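Local coordinates for hypothetical protein (PDB 2NZC) that is of unknown function, named as an iron-only hydrogenase system regulator, and has an ACT-like fold that suggests a regulatory role, at residues L55-N59 / D60-A64; G67-G70 / Q71-G74. All coordinates share one frame; numbering follows the deposited sequence.

Leaving strand 6-15, helix 18-30 and the antiparallel pair 35-43 and 48-57, the chain turns at contact 1 into helix 59-69 and leaves that helix at contact 2 for strand 75-81. Each contact closes a tight local turn: residues 55-64 round the start of the helix, residues 67-74 round its exit. They follow in series, neither nesting nor crossing, with centres about 16 Å apart. Together they bracket the second beta-alpha-beta crossover of this ferredoxin-like, ACT-type fold, in which helix 59-69 joins two parallel strands lying on either side of strand 6-15. Contact 1 borders strand 6-15, while contact 2 packs on both helix 18-30 and strand 6-15.

Contact 1 of 2, residues L55-N59 / D60-A64; sequences LKTDN and DTIGA
The carboxylate of Asp-58 meets Thr-61 through one oxygen, OD1, and neither donor sits squarely over a face. The hydroxyl Thr-61 OG1 reaches Asp-58 OD1 from the syn side at 2.5 Å, 17° out of the carboxylate plane. Thr-61 N comes from the anti side, 3.1 Å from Asp-58 OD1 and tilted farther out. Asp-58 thus fills the N-cap of helix 59-69; its CG stands between the backbone N and the carbonyl carbon (chi1 56°), which swings the acid back over the first turn. The main chain continues the grip: Ile-62 N gives an almost straight bond to Asp-58 O (3.1 Å), and Gly-63 N bonds to Asn-59 O (3.2 Å).

Beneath the cap, Thr-57 OG1 lies 3.1 Å from Thr-61 CB, but its hydrogen bond is to Asp-34 OD2. Thr-57 CG2 touches Ile-62 CB at 4.1 Å, and Leu-55 CD1 meets Ile-62 CD1 at 4.4 Å, beside Leu-10 of strand 6-15.

Two donors on one oxygen hold the carboxylate against rotation. The helix start would probably stabilise its negative charge, partly offset by the acid of Asp-60, whose OD2 is 4.8 Å from Asp-58 OD2.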
loop_
_atom_site.group_PDB
_atom_site.type_symbol
_atom_site.label_atom_id
_atom_site.label_comp_id
_atom_site.label_asym_id
_atom_site.label_seq_id
_atom_site.Cartn_x
_atom_site.Cartn_y
_atom_site.Cartn_z
ATOM N N LEU D 55 -7.730 -10.184 2.691
ATOM C CA LEU D 55 -9.080 -10.584 2.359
ATOM C C LEU D 55 -9.798 -10.792 3.649
ATOM O O LEU D 55 -9.173 -11.120 4.660
ATOM C CB LEU D 55 -9.096 -11.909 1.588
ATOM C CG LEU D 55 -8.624 -11.814 0.132
ATOM C CD1 LEU D 55 -7.152 -12.131 0.026
ATOM C CD2 LEU D 55 -9.473 -12.743 -0.719
ATOM N N LYS D 56 -11.105 -10.579 3.638
ATOM C CA LYS D 56 -11.936 -11.101 4.710
ATOM C C LYS D 56 -12.949 -12.014 4.036
ATOM O O LYS D 56 -13.818 -11.554 3.310
ATOM C CB LYS D 56 -12.624 -9.996 5.494
ATOM C CG LYS D 56 -13.296 -10.520 6.776
ATOM C CD LYS D 56 -14.086 -9.443 7.470
ATOM C CE LYS D 56 -14.864 -10.008 8.640
ATOM N NZ LYS D 56 -16.052 -9.153 8.899
ATOM N N THR D 57 -12.814 -13.317 4.239
ATOM C CA THR D 57 -13.593 -14.236 3.437
ATOM C C THR D 57 -13.785 -15.590 4.109
ATOM O O THR D 57 -13.390 -15.792 5.257
ATOM C CB THR D 57 -13.021 -14.369 1.997
ATOM O OG1 THR D 57 -14.034 -14.942 1.156
ATOM C CG2 THR D 57 -11.795 -15.228 1.973
ATOM N N ASP D 58 -14.418 -16.520 3.414
ATOM C CA ASP D 58 -14.708 -17.790 4.078
ATOM C C ASP D 58 -13.726 -18.868 3.599
ATOM O O ASP D 58 -12.814 -18.584 2.805
ATOM C CB ASP D 58 -16.184 -18.177 3.923
ATOM C CG ASP D 58 -16.618 -18.249 2.494
ATOM O OD1 ASP D 58 -15.741 -18.212 1.620
ATOM O OD2 ASP D 58 -17.838 -18.373 2.241
ATOM N N ASN D 59 -13.873 -20.071 4.131
ATOM C CA ASN D 59 -12.952 -21.145 3.825
ATOM C C ASN D 59 -12.984 -21.555 2.365
ATOM O O ASN D 59 -11.924 -21.740 1.759
ATOM C CB ASN D 59 -13.258 -22.359 4.704
ATOM C CG ASN D 59 -12.369 -22.425 5.913
ATOM O OD1 ASN D 59 -12.034 -21.387 6.510
ATOM N ND2 ASN D 59 -11.953 -23.650 6.284
ATOM N N ASP D 60 -14.199 -21.724 1.828
ATOM C CA ASP D 60 -14.414 -22.091 0.418
ATOM C C ASP D 60 -13.652 -21.114 -0.483
ATOM O O ASP D 60 -13.014 -21.511 -1.440
ATOM C CB ASP D 60 -15.904 -22.029 0.000
ATOM C CG ASP D 60 -16.766 -23.019 0.697
ATOM O OD1 ASP D 60 -16.246 -23.996 1.277
ATOM O OD2 ASP D 60 -17.998 -22.853 0.654
ATOM N N THR D 61 -13.715 -19.838 -0.153
ATOM C CA THR D 61 -13.226 -18.798 -1.027
ATOM C C THR D 61 -11.688 -18.677 -1.002
ATOM O O THR D 61 -11.069 -18.667 -2.056
ATOM C CB THR D 61 -13.888 -17.428 -0.702
ATOM O OG1 THR D 61 -15.320 -17.569 -0.774
ATOM C CG2 THR D 61 -13.456 -16.378 -1.694
ATOM N N ILE D 62 -11.080 -18.605 0.179
ATOM C CA ILE D 62 -9.603 -18.521 0.264
ATOM C C ILE D 62 -8.936 -19.743 -0.410
ATOM O O ILE D 62 -7.951 -19.609 -1.144
ATOM C CB ILE D 62 -9.126 -18.286 1.740
ATOM C CG1 ILE D 62 -7.722 -17.711 1.787
ATOM C CG2 ILE D 62 -9.293 -19.538 2.613
ATOM C CD1 ILE D 62 -7.661 -16.299 1.194
ATOM N N GLY D 63 -9.521 -20.908 -0.193
ATOM C CA GLY D 63 -9.072 -22.177 -0.790
ATOM C C GLY D 63 -9.148 -22.192 -2.303
ATOM O O GLY D 63 -8.214 -22.648 -2.973
ATOM N N ALA D 64 -10.260 -21.683 -2.836
ATOM C CA ALA D 64 -10.454 -21.571 -4.281
ATOM C C ALA D 64 -9.390 -20.668 -4.893
ATOM O O ALA D 64 -8.792 -21.022 -5.913
ATOM C CB ALA D 64 -11.874 -21.048 -4.615
#

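Contact 2 of 2, residues G67-G70 / Q71-G74; sequences GKLG and QISG
Ile-72 closes back on Leu-69 where helix 59-69 gives way to the loop before strand 75-81. Its backbone N bonds to Leu-69 O at 3.0 Å, completing a type I beta turn from Leu-69 to Ile-72. One residue earlier, Gln-71 N makes a matching bond to Lys-68 O, also 3.0 Å. Both bonds span three residues, as the chain tightens from the helical path.

The side chains pack against carbonyls of the last helical turn. Ile-72 has CG1 beside its own backbone N and anti to its carbonyl carbon (chi1 -60°), a setting that brings CG1 to 3.6 Å from Lys-68 O; beyond it, CD1 ends 4.4 Å from Leu-69 CD2. Gln-71 lays its CG against Gly-67 O at 3.2 Å, and the rest of its chain runs on extended.

Farther out, Leu-27 of helix 18-30 touches both Leu-69 and Ile-72, and Leu-69 also packs on Leu-10 and Ile-12 of strand 6-15. Gly-74, with a positive phi, turns the chain onward and is backbone-bonded to Glu-15. With an alanine in place of Ile-72, Leu-69 and Leu-27 would probably lose an apolar neighbour and a gap would open between the turn and helix 18-30.

Two main-chain bonds therefore satisfy carbonyls at the helix exit, while a branched apolar residue packs the turn against helix 18-30.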
loop_
_atom_site.group_PDB
_atom_site.type_symbol
_atom_site.label_atom_id
_atom_site.label_comp_id
_atom_site.label_asym_id
_atom_site.label_seq_id
_atom_site.Cartn_x
_atom_site.Cartn_y
_atom_site.Cartn_z
ATOM N N GLY D 67 -5.709 -22.246 -4.566
ATOM C CA GLY D 67 -5.575 -23.367 -5.509
ATOM C C GLY D 67 -5.330 -22.844 -6.908
ATOM O O GLY D 67 -4.470 -23.346 -7.624
ATOM N N LYS D 68 -6.073 -21.803 -7.280
ATOM C CA LYS D 68 -6.020 -21.259 -8.635
ATOM C C LYS D 68 -4.739 -20.483 -8.918
ATOM O O LYS D 68 -4.107 -20.696 -9.959
ATOM C CB LYS D 68 -7.269 -20.418 -8.931
ATOM C CG LYS D 68 -8.542 -21.260 -9.024
ATOM C CD LYS D 68 -9.778 -20.382 -9.135
ATOM C CE LYS D 68 -11.055 -21.207 -9.066
ATOM N NZ LYS D 68 -11.131 -22.184 -10.196
ATOM N N LEU D 69 -4.350 -19.601 -7.998
ATOM C CA LEU D 69 -3.082 -18.887 -8.115
ATOM C C LEU D 69 -1.908 -19.850 -8.291
ATOM O O LEU D 69 -1.057 -19.644 -9.165
ATOM C CB LEU D 69 -2.845 -17.944 -6.917
ATOM C CG LEU D 69 -3.634 -16.644 -6.910
ATOM C CD1 LEU D 69 -3.622 -15.969 -5.534
ATOM C CD2 LEU D 69 -3.184 -15.683 -8.010
ATOM N N GLY D 70 -1.914 -20.925 -7.502
ATOM C CA GLY D 70 -0.857 -21.935 -7.537
ATOM C C GLY D 70 -0.807 -22.764 -8.811
ATOM O O GLY D 70 0.168 -23.481 -9.059
ATOM N N GLN D 71 -1.866 -22.679 -9.612
ATOM C CA GLN D 71 -1.918 -23.352 -10.905
ATOM C C GLN D 71 -1.423 -22.421 -12.024
ATOM O O GLN D 71 -1.423 -22.804 -13.181
ATOM C CB GLN D 71 -3.338 -23.862 -11.202
ATOM C CG GLN D 71 -3.823 -24.989 -10.271
ATOM C CD GLN D 71 -5.050 -25.750 -10.792
ATOM O OE1 GLN D 71 -5.827 -26.316 -10.010
ATOM N NE2 GLN D 71 -5.212 -25.796 -12.116
ATOM N N ILE D 72 -1.012 -21.197 -11.681
ATOM C CA ILE D 72 -0.477 -20.265 -12.685
ATOM C C ILE D 72 1.049 -20.313 -12.748
ATOM O O ILE D 72 1.719 -20.072 -11.742
ATOM C CB ILE D 72 -0.929 -18.807 -12.459
ATOM C CG1 ILE D 72 -2.459 -18.704 -12.509
ATOM C CG2 ILE D 72 -0.306 -17.883 -13.511
ATOM C CD1 ILE D 72 -3.006 -17.362 -12.066
ATOM N N SER D 73 1.575 -20.604 -13.939
ATOM C CA SER D 73 3.016 -20.660 -14.194
ATOM C C SER D 73 3.732 -19.358 -13.862
ATOM O O SER D 73 3.320 -18.277 -14.293
ATOM C CB SER D 73 3.291 -21.054 -15.656
ATOM O OG SER D 73 4.679 -21.202 -15.912
ATOM N N GLY D 74 4.798 -19.471 -13.076
ATOM C CA GLY D 74 5.594 -18.307 -12.666
ATOM C C GLY D 74 5.005 -17.524 -11.511
ATOM O O GLY D 74 5.300 -16.331 -11.348
#